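Local coordinates for sensor protein (Vibrio parahaemolyticus, PDB 3I9Y) that probably acts as a membrane-bound histidine kinase of the trimethylamine N-oxide response, represented here by its helical sensor domain alone, at residues A[11-16]-A[259-264]; A[24-29]-A[85-90]; A[81-86]-A[247-252]. All coordinates share one frame; numbering follows the deposited sequence.

Contact 1: residues A[11-16]-A[259-264]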
ATOM      1  N   GLN A  11      -0.427 -30.455  14.795  1.00 25.44           N
ATOM      2  CA  GLN A  11       0.433 -29.325  14.964  1.00 25.21           C
ATOM      3  C   GLN A  11       0.538 -28.505  13.601  1.00 25.63           C
ATOM      4  O   GLN A  11       0.461 -27.282  13.604  1.00 23.41           O
ATOM      5  CB  GLN A  11       1.722 -29.766  15.459  1.00 23.93           C
ATOM      6  CG  GLN A  11       1.556 -30.024  16.993  1.00 28.64           C
ATOM      7  CD  GLN A  11       2.819 -30.707  17.572  1.00 30.97           C
ATOM      8  OE1 GLN A  11       3.043 -31.985  17.328  1.00 33.20           O
ATOM      9  NE2 GLN A  11       3.638 -29.962  18.318  1.00 30.20           N
ATOM     10  N   VAL A  12       0.696 -29.182  12.476  1.00 25.41           N
ATOM     11  CA  VAL A  12       0.743 -28.461  11.214  1.00 25.07           C
ATOM     12  C   VAL A  12      -0.592 -27.670  11.039  1.00 26.72           C
ATOM     13  O   VAL A  12      -0.626 -26.453  10.552  1.00 25.61           O
ATOM     14  CB  VAL A  12       0.881 -29.469   9.972  1.00 23.92           C
ATOM     15  CG1 VAL A  12       0.732 -28.733   8.625  1.00 23.68           C
ATOM     16  CG2 VAL A  12       2.307 -30.077  10.067  1.00 22.97           C
ATOM     17  N   SER A  13      -1.712 -28.334  11.329  1.00 25.53           N
ATOM     18  CA  SER A  13      -3.026 -27.688  11.085  1.00 26.09           C
ATOM     19  C   SER A  13      -3.195 -26.435  12.061  1.00 26.93           C
ATOM     20  O   SER A  13      -3.715 -25.357  11.700  1.00 25.57           O
ATOM     21  CB  SER A  13      -4.167 -28.692  11.397  1.00 26.73           C
ATOM     22  OG  SER A  13      -5.372 -27.942  11.410  1.00 27.76           O
ATOM     23  N   GLU A  14      -2.753 -26.575  13.292  1.00 28.01           N
ATOM     24  CA  GLU A  14      -2.916 -25.460  14.149  1.00 29.32           C
ATOM     25  C   GLU A  14      -1.906 -24.343  13.862  1.00 28.02           C
ATOM     26  O   GLU A  14      -2.324 -23.146  13.977  1.00 26.39           O
ATOM     27  CB  GLU A  14      -2.879 -25.901  15.586  1.00 34.33           C
ATOM     28  CG  GLU A  14      -3.737 -24.862  16.496  1.00 40.71           C
ATOM     29  CD  GLU A  14      -2.682 -24.057  17.134  1.00 45.46           C
ATOM     30  OE1 GLU A  14      -1.585 -24.753  16.889  1.00 45.78           O
ATOM     31  OE2 GLU A  14      -2.902 -22.844  17.779  1.00 45.85           O
ATOM     32  N   LEU A  15      -0.658 -24.673  13.448  1.00 24.33           N
ATOM     33  CA  LEU A  15       0.324 -23.629  13.105  1.00 24.32           C
ATOM     34  C   LEU A  15      -0.235 -22.898  11.755  1.00 23.79           C
ATOM     35  O   LEU A  15      -0.140 -21.724  11.627  1.00 24.21           O
ATOM     36  CB  LEU A  15       1.749 -24.155  12.899  1.00 19.87           C
ATOM     37  CG  LEU A  15       2.289 -24.240  14.237  1.00 20.83           C
ATOM     38  CD1 LEU A  15       3.496 -25.214  14.104  1.00 23.20           C
ATOM     39  CD2 LEU A  15       2.791 -22.905  14.769  1.00 21.29           C
ATOM     40  N   SER A  16      -0.912 -23.577  10.854  1.00 22.69           N
ATOM     41  CA  SER A  16      -1.487 -23.013   9.690  1.00 22.70           C
ATOM     42  C   SER A  16      -2.492 -21.908  10.115  1.00 24.83           C
ATOM     43  O   SER A  16      -2.415 -20.713   9.609  1.00 23.63           O
ATOM     44  CB  SER A  16      -2.294 -23.998   8.886  1.00 22.28           C
ATOM     45  OG  SER A  16      -1.322 -24.972   8.483  1.00 25.26           O
ATOM     46  N   GLU A 259      -4.677 -26.125   0.618  1.00 29.26           N
ATOM     47  CA  GLU A 259      -4.074 -27.211  -0.111  1.00 29.68           C
ATOM     48  C   GLU A 259      -2.934 -27.949   0.697  1.00 28.95           C
ATOM     49  O   GLU A 259      -2.756 -29.187   0.557  1.00 27.67           O
ATOM     50  CB  GLU A 259      -3.392 -26.779  -1.415  1.00 34.63           C
ATOM     51  CG  GLU A 259      -4.387 -26.362  -2.473  1.00 40.60           C
ATOM     52  CD  GLU A 259      -3.718 -25.315  -3.600  1.00 45.91           C
ATOM     53  OE1 GLU A 259      -2.420 -25.417  -3.974  1.00 45.76           O
ATOM     54  OE2 GLU A 259      -4.579 -24.403  -4.116  1.00 49.81           O
ATOM     55  N   LEU A 260      -2.138 -27.256   1.497  1.00 25.93           N
ATOM     56  CA  LEU A 260      -1.125 -27.924   2.212  1.00 25.00           C
ATOM     57  C   LEU A 260      -1.793 -29.000   3.234  1.00 28.24           C
ATOM     58  O   LEU A 260      -1.281 -30.150   3.368  1.00 26.20           O
ATOM     59  CB  LEU A 260      -0.356 -26.954   3.033  1.00 23.95           C
ATOM     60  CG  LEU A 260       0.517 -27.527   4.117  1.00 26.34           C
ATOM     61  CD1 LEU A 260       1.601 -28.286   3.400  1.00 25.19           C
ATOM     62  CD2 LEU A 260       1.170 -26.351   5.104  1.00 25.59           C
ATOM     63  N   ASN A 261      -2.847 -28.598   3.957  1.00 29.09           N
ATOM     64  CA  ASN A 261      -3.386 -29.474   4.985  1.00 30.53           C
ATOM     65  C   ASN A 261      -4.156 -30.571   4.277  1.00 30.91           C
ATOM     66  O   ASN A 261      -4.129 -31.650   4.733  1.00 32.42           O
ATOM     67  CB  ASN A 261      -4.274 -28.709   5.936  1.00 31.52           C
ATOM     68  CG  ASN A 261      -3.419 -27.762   6.794  1.00 34.53           C
ATOM     69  OD1 ASN A 261      -3.192 -26.571   6.426  1.00 33.14           O
ATOM     70  ND2 ASN A 261      -2.813 -28.314   7.814  1.00 31.22           N
ATOM     71  N   SER A 262      -4.668 -30.324   3.092  1.00 31.58           N
ATOM     72  CA  SER A 262      -5.387 -31.368   2.411  1.00 31.14           C
ATOM     73  C   SER A 262      -4.404 -32.426   1.949  1.00 30.87           C
ATOM     74  O   SER A 262      -4.694 -33.611   1.997  1.00 31.56           O
ATOM     75  CB  SER A 262      -6.150 -30.802   1.299  1.00 33.07           C
ATOM     76  OG  SER A 262      -6.028 -31.731   0.281  1.00 38.34           O
ATOM     77  N   THR A 263      -3.163 -32.067   1.612  1.00 30.35           N
ATOM     78  CA  THR A 263      -2.140 -33.095   1.268  1.00 29.03           C
ATOM     79  C   THR A 263      -1.671 -33.753   2.580  1.00 31.41           C
ATOM     80  O   THR A 263      -1.414 -34.992   2.619  1.00 30.91           O
ATOM     81  CB  THR A 263      -0.955 -32.439   0.622  1.00 27.57           C
ATOM     82  OG1 THR A 263      -1.341 -31.933  -0.676  1.00 26.36           O
ATOM     83  CG2 THR A 263       0.245 -33.359   0.402  1.00 25.76           C
ATOM     84  N   VAL A 264      -1.521 -32.997   3.695  1.00 32.27           N
ATOM     85  CA  VAL A 264      -1.062 -33.745   4.844  1.00 33.39           C
ATOM     86  C   VAL A 264      -2.264 -34.677   5.318  1.00 33.63           C
ATOM     87  O   VAL A 264      -1.993 -35.682   5.836  1.00 33.28           O
ATOM     88  CB  VAL A 264      -0.489 -32.924   6.114  1.00 34.53           C
ATOM     89  CG1 VAL A 264      -0.166 -31.540   5.747  1.00 33.14           C
ATOM     90  CG2 VAL A 264      -1.374 -33.077   7.330  1.00 31.90           C
TER
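V12 and S16, one turn apart on helix 5-27, meet N261 of helix 232-267 where the two helices run antiparallel, their local axes 10.3 Å apart and 172° between directions. S16 can be traced outward. Its CB lies against the side-chain amide of N261. The hydroxyl OG, anti to the carbonyl carbon (chi1 -63°), folds back along its own helix and donates to the O of V12 at 2.6 Å. That carbonyl is gripped twice: the backbone N of S16 also donates to it, and the hydroxyl and the N-H arrive from opposite faces of its plane. OG is at the same time 3.2 Å from the modelled OD1 of N261, an amide whose orientation is probably reversed in the model. The other end of this amide rests on the backbone of S13. In the fold, these are the first and last helices of a four-helix bundle, the one that holds both chain ends; the full-length receptor probably continues from them to the membrane. Beside the polar cluster lies an apolar patch. V12 reaches across with CG1, which is anti to its backbone N, and this methyl approaches CG1 of V264 at 4.1 Å and CD2 of L260 at 4.3 Å. V12 and V264 pass alongside each other in opposite directions rather than meeting end to end. Helix 32-58 covers this patch through I53, against V12, and L56, against V264, while L260 also packs on L69 of helix 63-114.

Contact 2: residues A[24-29]-A[85-90]; sequences QMLSNA and VTVERK
S27 and V87 bring their CA atoms within 6.3 Å of each other where helix 5-27 ends, N28 being the first residue to leave helical backbone angles, while helix 63-114 runs on past it. V87 points at the partner segment and straddles the branch of L26: its CG1 and CG2 are each 4.0 Å from CG of L26. CG1 also lies 3.6 Å from the carbonyl O of L26, so the valine also packs on backbone. L26 carries its CG anti to the backbone N (chi1 172°), and its branch thereby comes nearer to the valine than its CB direction suggests. One turn on, K90 reaches over: its chain bends at chi3 (74°) and brings NZ to the O of S27 in a weak hydrogen bond of 3.2 Å. An ammonium group beside carbonyls at a helix C-terminus is probably favoured by the helix dipole. L26 and A29 also touch R35 of helix 32-58; the contact lies at the turn between helices 5-27 and 32-58. The arrangement belongs to a helical-bundle sensor domain, with the hairpin's turn seated against a long helix that continues into the second of two stacked four-helix bundles.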
ATOM      1  N   GLN A  24      -2.696 -11.551   8.900  1.00 24.40           N
ATOM      2  CA  GLN A  24      -3.587 -10.426   9.033  1.00 27.15           C
ATOM      3  C   GLN A  24      -2.949  -9.419   9.952  1.00 25.17           C
ATOM      4  O   GLN A  24      -3.070  -8.258   9.620  1.00 24.93           O
ATOM      5  CB  GLN A  24      -5.010 -10.769   9.527  1.00 29.34           C
ATOM      6  CG  GLN A  24      -5.496 -11.926   8.826  1.00 36.91           C
ATOM      7  CD  GLN A  24      -6.893 -12.417   9.374  1.00 42.45           C
ATOM      8  OE1 GLN A  24      -7.817 -12.649   8.552  1.00 45.68           O
ATOM      9  NE2 GLN A  24      -7.050 -12.569  10.751  1.00 42.88           N
ATOM     10  N   MET A  25      -2.202  -9.857  10.994  1.00 24.47           N
ATOM     11  CA  MET A  25      -1.536  -8.915  11.815  1.00 25.31           C
ATOM     12  C   MET A  25      -0.521  -8.068  10.954  1.00 25.00           C
ATOM     13  O   MET A  25      -0.359  -6.791  11.084  1.00 26.18           O
ATOM     14  CB  MET A  25      -0.769  -9.559  12.907  1.00 28.58           C
ATOM     15  CG  MET A  25      -1.562 -10.031  14.081  1.00 36.66           C
ATOM     16  SD  MET A  25      -2.821  -8.813  14.856  1.00 46.03           S
ATOM     17  CE  MET A  25      -1.691  -7.449  15.231  1.00 41.99           C
ATOM     18  N   LEU A  26       0.213  -8.780  10.128  1.00 22.52           N
ATOM     19  CA  LEU A  26       1.196  -8.166   9.320  1.00 22.03           C
ATOM     20  C   LEU A  26       0.522  -7.226   8.396  1.00 22.41           C
ATOM     21  O   LEU A  26       1.000  -6.103   8.231  1.00 22.51           O
ATOM     22  CB  LEU A  26       2.014  -9.154   8.452  1.00 19.10           C
ATOM     23  CG  LEU A  26       2.961  -8.565   7.415  1.00 19.88           C
ATOM     24  CD1 LEU A  26       4.336  -8.077   8.145  1.00 18.37           C
ATOM     25  CD2 LEU A  26       3.509  -9.867   6.445  1.00 18.78           C
ATOM     26  N   SER A  27      -0.539  -7.604   7.725  1.00 24.99           N
ATOM     27  CA  SER A  27      -1.093  -6.649   6.802  1.00 28.54           C
ATOM     28  C   SER A  27      -1.858  -5.448   7.561  1.00 30.07           C
ATOM     29  O   SER A  27      -2.182  -4.559   6.930  1.00 32.39           O
ATOM     30  CB  SER A  27      -2.027  -7.314   5.825  1.00 29.81           C
ATOM     31  OG  SER A  27      -3.288  -7.160   6.461  1.00 35.28           O
ATOM     32  N   ASN A  28      -2.095  -5.424   8.858  1.00 29.71           N
ATOM     33  CA  ASN A  28      -2.697  -4.310   9.504  1.00 30.82           C
ATOM     34  C   ASN A  28      -1.661  -3.495  10.235  1.00 30.69           C
ATOM     35  O   ASN A  28      -2.051  -2.561  10.982  1.00 28.20           O
ATOM     36  CB  ASN A  28      -3.667  -4.718  10.533  1.00 31.66           C
ATOM     37  CG  ASN A  28      -4.937  -5.271   9.884  1.00 36.68           C
ATOM     38  OD1 ASN A  28      -5.246  -4.944   8.652  1.00 40.29           O
ATOM     39  ND2 ASN A  28      -5.676  -6.108  10.622  1.00 34.88           N
ATOM     40  N   ALA A  29      -0.370  -3.838  10.026  1.00 28.30           N
ATOM     41  CA  ALA A  29       0.668  -3.089  10.727  1.00 29.24           C
ATOM     42  C   ALA A  29       0.661  -1.610  10.190  1.00 29.21           C
ATOM     43  O   ALA A  29       0.615  -1.365   9.017  1.00 25.82           O
ATOM     44  CB  ALA A  29       2.117  -3.650  10.440  1.00 27.70           C
ATOM     45  N   VAL A  85       7.518  -8.387   1.236  1.00 16.87           N
ATOM     46  CA  VAL A  85       8.100  -7.302   0.404  1.00 18.34           C
ATOM     47  C   VAL A  85       6.950  -6.260   0.143  1.00 18.56           C
ATOM     48  O   VAL A  85       7.169  -5.034   0.285  1.00 14.92           O
ATOM     49  CB  VAL A  85       8.516  -7.896  -0.913  1.00 19.45           C
ATOM     50  CG1 VAL A  85       8.748  -6.789  -2.071  1.00 18.69           C
ATOM     51  CG2 VAL A  85       9.813  -8.796  -0.620  1.00 16.76           C
ATOM     52  N   THR A  86       5.748  -6.785  -0.198  1.00 16.86           N
ATOM     53  CA  THR A  86       4.542  -5.984  -0.429  1.00 19.63           C
ATOM     54  C   THR A  86       4.129  -5.115   0.738  1.00 18.41           C
ATOM     55  O   THR A  86       3.750  -3.936   0.563  1.00 19.16           O
ATOM     56  CB  THR A  86       3.404  -7.077  -0.852  1.00 21.54           C
ATOM     57  OG1 THR A  86       3.729  -7.354  -2.219  1.00 26.97           O
ATOM     58  CG2 THR A  86       2.159  -6.674  -0.737  1.00 27.05           C
ATOM     59  N   VAL A  87       4.135  -5.682   1.938  1.00 16.74           N
ATOM     60  CA  VAL A  87       3.705  -4.950   3.113  1.00 16.16           C
ATOM     61  C   VAL A  87       4.769  -3.884   3.448  1.00 17.98           C
ATOM     62  O   VAL A  87       4.464  -2.726   3.852  1.00 18.60           O
ATOM     63  CB  VAL A  87       3.383  -5.865   4.305  1.00 15.04           C
ATOM     64  CG1 VAL A  87       3.158  -4.965   5.592  1.00 14.53           C
ATOM     65  CG2 VAL A  87       2.044  -6.794   4.001  1.00 13.94           C
ATOM     66  N   GLU A  88       6.053  -4.194   3.297  1.00 18.50           N
ATOM     67  CA  GLU A  88       7.022  -3.186   3.606  1.00 16.90           C
ATOM     68  C   GLU A  88       6.906  -2.032   2.493  1.00 16.37           C
ATOM     69  O   GLU A  88       7.093  -0.889   2.831  1.00 16.83           O
ATOM     70  CB  GLU A  88       8.401  -3.752   3.668  1.00 17.08           C
ATOM     71  CG  GLU A  88       9.461  -2.649   3.774  1.00 19.96           C
ATOM     72  CD  GLU A  88      10.960  -3.197   4.013  1.00 26.73           C
ATOM     73  OE1 GLU A  88      11.177  -4.503   3.981  1.00 24.01           O
ATOM     74  OE2 GLU A  88      11.902  -2.263   4.159  1.00 25.64           O
ATOM     75  N   ARG A  89       6.674  -2.382   1.249  1.00 14.55           N
ATOM     76  CA  ARG A  89       6.590  -1.415   0.236  1.00 16.56           C
ATOM     77  C   ARG A  89       5.294  -0.500   0.525  1.00 19.37           C
ATOM     78  O   ARG A  89       5.383   0.731   0.367  1.00 20.73           O
ATOM     79  CB  ARG A  89       6.375  -2.030  -1.069  1.00 14.43           C
ATOM     80  CG  ARG A  89       5.974  -1.083  -2.114  1.00 17.47           C
ATOM     81  CD  ARG A  89       6.018  -1.885  -3.463  1.00 20.39           C
ATOM     82  NE  ARG A  89       5.554  -1.134  -4.635  1.00 21.10           N
ATOM     83  CZ  ARG A  89       6.310  -0.261  -5.342  1.00 21.56           C
ATOM     84  NH1 ARG A  89       7.646   0.007  -5.014  1.00 20.05           N
ATOM     85  NH2 ARG A  89       5.734   0.377  -6.352  1.00 21.61           N
ATOM     86  N   LYS A  90       4.278  -1.101   1.109  1.00 18.22           N
ATOM     87  CA  LYS A  90       3.081  -0.402   1.442  1.00 18.83           C
ATOM     88  C   LYS A  90       3.376   0.718   2.489  1.00 18.26           C
ATOM     89  O   LYS A  90       2.886   1.859   2.298  1.00 18.36           O
ATOM     90  CB  LYS A  90       1.975  -1.382   1.990  1.00 17.32           C
ATOM     91  CG  LYS A  90       0.892  -0.506   2.507  1.00 20.66           C
ATOM     92  CD  LYS A  90      -0.208  -1.289   3.069  1.00 26.46           C
ATOM     93  CE  LYS A  90       0.334  -1.802   4.362  1.00 28.55           C
ATOM     94  NZ  LYS A  90      -0.825  -2.100   5.325  1.00 35.84           N
TER

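Contact 3: residues A[81-86]-A[247-252]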
ATOM      1  N   ALA A  81       6.976 -14.798   1.446  1.00 18.27           N
ATOM      2  CA  ALA A  81       8.139 -13.919   1.311  1.00 19.11           C
ATOM      3  C   ALA A  81       7.549 -12.816   0.412  1.00 18.96           C
ATOM      4  O   ALA A  81       7.922 -11.736   0.660  1.00 21.01           O
ATOM      5  CB  ALA A  81       9.309 -14.545   0.349  1.00 17.03           C
ATOM      6  N   GLU A  82       6.687 -13.079  -0.567  1.00 18.01           N
ATOM      7  CA  GLU A  82       6.263 -12.018  -1.394  1.00 20.28           C
ATOM      8  C   GLU A  82       5.369 -10.956  -0.618  1.00 21.51           C
ATOM      9  O   GLU A  82       5.532  -9.735  -0.821  1.00 21.70           O
ATOM     10  CB  GLU A  82       5.524 -12.525  -2.603  1.00 20.24           C
ATOM     11  CG  GLU A  82       5.083 -11.454  -3.479  1.00 25.78           C
ATOM     12  CD  GLU A  82       4.573 -11.993  -4.833  1.00 29.57           C
ATOM     13  OE1 GLU A  82       4.762 -13.216  -5.161  1.00 31.86           O
ATOM     14  OE2 GLU A  82       4.012 -11.168  -5.593  1.00 32.16           O
ATOM     15  N   LEU A  83       4.511 -11.425   0.265  1.00 21.14           N
ATOM     16  CA  LEU A  83       3.662 -10.571   1.052  1.00 21.19           C
ATOM     17  C   LEU A  83       4.660  -9.787   1.938  1.00 20.31           C
ATOM     18  O   LEU A  83       4.454  -8.662   2.223  1.00 19.98           O
ATOM     19  CB  LEU A  83       2.843 -11.473   1.998  1.00 23.22           C
ATOM     20  CG  LEU A  83       1.661 -10.779   2.602  1.00 29.28           C
ATOM     21  CD1 LEU A  83       0.654 -10.500   1.464  1.00 29.39           C
ATOM     22  CD2 LEU A  83       0.955 -11.672   3.781  1.00 33.35           C
ATOM     23  N   GLY A  84       5.709 -10.340   2.491  1.00 17.19           N
ATOM     24  CA  GLY A  84       6.597  -9.451   3.272  1.00 17.19           C
ATOM     25  C   GLY A  84       7.133  -8.219   2.478  1.00 17.95           C
ATOM     26  O   GLY A  84       7.197  -7.092   3.043  1.00 18.90           O
ATOM     27  N   VAL A  85       7.518  -8.387   1.236  1.00 16.87           N
ATOM     28  CA  VAL A  85       8.100  -7.302   0.404  1.00 18.34           C
ATOM     29  C   VAL A  85       6.950  -6.260   0.143  1.00 18.56           C
ATOM     30  O   VAL A  85       7.169  -5.034   0.285  1.00 14.92           O
ATOM     31  CB  VAL A  85       8.516  -7.896  -0.913  1.00 19.45           C
ATOM     32  CG1 VAL A  85       8.748  -6.789  -2.071  1.00 18.69           C
ATOM     33  CG2 VAL A  85       9.813  -8.796  -0.620  1.00 16.76           C
ATOM     34  N   THR A  86       5.748  -6.785  -0.198  1.00 16.86           N
ATOM     35  CA  THR A  86       4.542  -5.984  -0.429  1.00 19.63           C
ATOM     36  C   THR A  86       4.129  -5.115   0.738  1.00 18.41           C
ATOM     37  O   THR A  86       3.750  -3.936   0.563  1.00 19.16           O
ATOM     38  CB  THR A  86       3.404  -7.077  -0.852  1.00 21.54           C
ATOM     39  OG1 THR A  86       3.729  -7.354  -2.219  1.00 26.97           O
ATOM     40  CG2 THR A  86       2.159  -6.674  -0.737  1.00 27.05           C
ATOM     41  N   GLN A 247      -3.836  -7.764  -1.703  1.00 22.25           N
ATOM     42  CA  GLN A 247      -5.068  -8.460  -1.377  1.00 24.61           C
ATOM     43  C   GLN A 247      -5.147  -9.824  -2.116  1.00 22.43           C
ATOM     44  O   GLN A 247      -5.576 -10.818  -1.530  1.00 21.47           O
ATOM     45  CB  GLN A 247      -6.309  -7.612  -1.794  1.00 26.99           C
ATOM     46  CG  GLN A 247      -7.568  -8.354  -1.313  1.00 36.56           C
ATOM     47  CD  GLN A 247      -7.515  -9.015   0.309  1.00 42.59           C
ATOM     48  OE1 GLN A 247      -7.374  -8.222   1.390  1.00 44.47           O
ATOM     49  NE2 GLN A 247      -7.563 -10.477   0.416  1.00 39.26           N
ATOM     50  N   GLN A 248      -4.739  -9.847  -3.368  1.00 19.73           N
ATOM     51  CA  GLN A 248      -4.726 -11.089  -4.116  1.00 22.83           C
ATOM     52  C   GLN A 248      -3.794 -12.110  -3.464  1.00 23.28           C
ATOM     53  O   GLN A 248      -4.153 -13.346  -3.369  1.00 22.75           O
ATOM     54  CB  GLN A 248      -4.198 -10.866  -5.466  1.00 23.99           C
ATOM     55  CG  GLN A 248      -5.348 -10.294  -6.164  1.00 32.83           C
ATOM     56  CD  GLN A 248      -4.901  -9.625  -7.549  1.00 38.52           C
ATOM     57  OE1 GLN A 248      -3.747  -9.902  -8.042  1.00 41.84           O
ATOM     58  NE2 GLN A 248      -5.788  -8.763  -8.152  1.00 38.56           N
ATOM     59  N   LEU A 249      -2.664 -11.609  -2.903  1.00 21.17           N
ATOM     60  CA  LEU A 249      -1.694 -12.477  -2.286  1.00 22.24           C
ATOM     61  C   LEU A 249      -2.295 -13.108  -0.978  1.00 22.66           C
ATOM     62  O   LEU A 249      -2.085 -14.314  -0.766  1.00 20.75           O
ATOM     63  CB  LEU A 249      -0.421 -11.760  -2.014  1.00 22.25           C
ATOM     64  CG  LEU A 249       0.964 -11.928  -2.659  1.00 25.75           C
ATOM     65  CD1 LEU A 249       1.219 -12.756  -3.928  1.00 24.47           C
ATOM     66  CD2 LEU A 249       1.503 -10.571  -2.801  1.00 23.26           C
ATOM     67  N   MET A 250      -3.070 -12.316  -0.181  1.00 21.61           N
ATOM     68  CA  MET A 250      -3.616 -12.855   1.034  1.00 23.22           C
ATOM     69  C   MET A 250      -4.702 -13.921   0.724  1.00 22.25           C
ATOM     70  O   MET A 250      -4.808 -14.862   1.478  1.00 23.47           O
ATOM     71  CB  MET A 250      -4.185 -11.799   1.986  1.00 22.08           C
ATOM     72  CG  MET A 250      -2.918 -11.094   2.532  1.00 29.58           C
ATOM     73  SD  MET A 250      -3.430  -9.656   3.383  1.00 35.94           S
ATOM     74  CE  MET A 250      -4.180 -10.192   4.831  1.00 34.27           C
ATOM     75  N   GLN A 251      -5.428 -13.750  -0.290  1.00 22.31           N
ATOM     76  CA  GLN A 251      -6.445 -14.702  -0.705  1.00 26.74           C
ATOM     77  C   GLN A 251      -5.686 -16.020  -1.065  1.00 27.00           C
ATOM     78  O   GLN A 251      -6.062 -17.114  -0.623  1.00 26.41           O
ATOM     79  CB  GLN A 251      -7.166 -14.171  -1.982  1.00 29.49           C
ATOM     80  CG  GLN A 251      -8.166 -15.197  -2.584  1.00 36.39           C
ATOM     81  CD  GLN A 251      -9.157 -15.676  -1.416  1.00 39.86           C
ATOM     82  OE1 GLN A 251      -9.657 -14.780  -0.587  1.00 40.86           O
ATOM     83  NE2 GLN A 251      -9.436 -17.089  -1.324  1.00 40.35           N
ATOM     84  N   LYS A 252      -4.579 -15.895  -1.777  1.00 26.12           N
ATOM     85  CA  LYS A 252      -3.778 -17.040  -2.194  1.00 25.84           C
ATOM     86  C   LYS A 252      -3.200 -17.696  -0.936  1.00 24.35           C
ATOM     87  O   LYS A 252      -3.146 -18.885  -0.838  1.00 24.18           O
ATOM     88  CB  LYS A 252      -2.739 -16.576  -3.161  1.00 29.05           C
ATOM     89  CG  LYS A 252      -2.262 -17.574  -4.049  1.00 38.73           C
ATOM     90  CD  LYS A 252      -3.194 -17.649  -5.354  1.00 44.30           C
ATOM     91  CE  LYS A 252      -2.882 -19.002  -6.247  1.00 48.00           C
ATOM     92  NZ  LYS A 252      -2.391 -18.776  -7.826  1.00 50.41           N
TER
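L83 and L249 meet where helices 63-114 and 232-267 run antiparallel, their local axes 10.1 Å apart at a signed crossing angle of -153°. In the apolar packing, L83 sends CD1 between two successive residues of the other helix, 3.9 Å from CB of L249 and 3.8 Å from CG of M250. It runs past L249 in the opposite direction but crosses M250 at about a right angle. On the inner side, L83 and M250 both lean on V23 of helix 5-27, so that three helices of the bundle share this part of the core.

A second group of contacts sets hydrocarbon against a charged side chain. E82, extended with CG anti to its backbone N (chi1 -180°), lies across the branched end of L249 at about a right angle. CD1 of L249 sits over the face of the carboxylate, 3.6 Å from CD of E82, and CD2 of L249 is 3.7 Å from CG of E82. The carboxylate thus offers the leucine its flat side, while OE2 of E82 accepts a hydrogen bond from Q245. T86 also borders L249, its OG1 4.0 Å from CD2 of L249.

Hydrogen bonds stay within each segment or go to neighbours of them. OG1 of T86 donates weakly to the O of E82, 3.3 Å away on its own helix. The carbonyl O of L249 accepts from N79, one helix over, and from T253 on its own helix.

No hydrogen bond joins the two segments directly, so within them the contact is van der Waals packing; the polar ties between the two helices, E82 to Q245 and N79 to the O of L249, lie at its border.

Three helices supply all six segments: 5-27 serves contacts 1 and 2, 63-114 serves contacts 2 and 3, and 232-267 serves contacts 1 and 3. In sequence, the segments of contacts 2 and 3 lie between the two of contact 1. Contacts 2 and 3 adjoin, their centres 8 Å apart; they share V85 and T86, and CE of M250 packs 3.6 Å from OG of S27. The centre of contact 1 lies about 23 Å from that of contact 2 and 19 Å from that of contact 3. Contact 1 pairs the first and last modelled helices near the chain ends, while contacts 2 and 3 bring both of them against helix 63-114 nearer the middle of the two-bundle sensor domain.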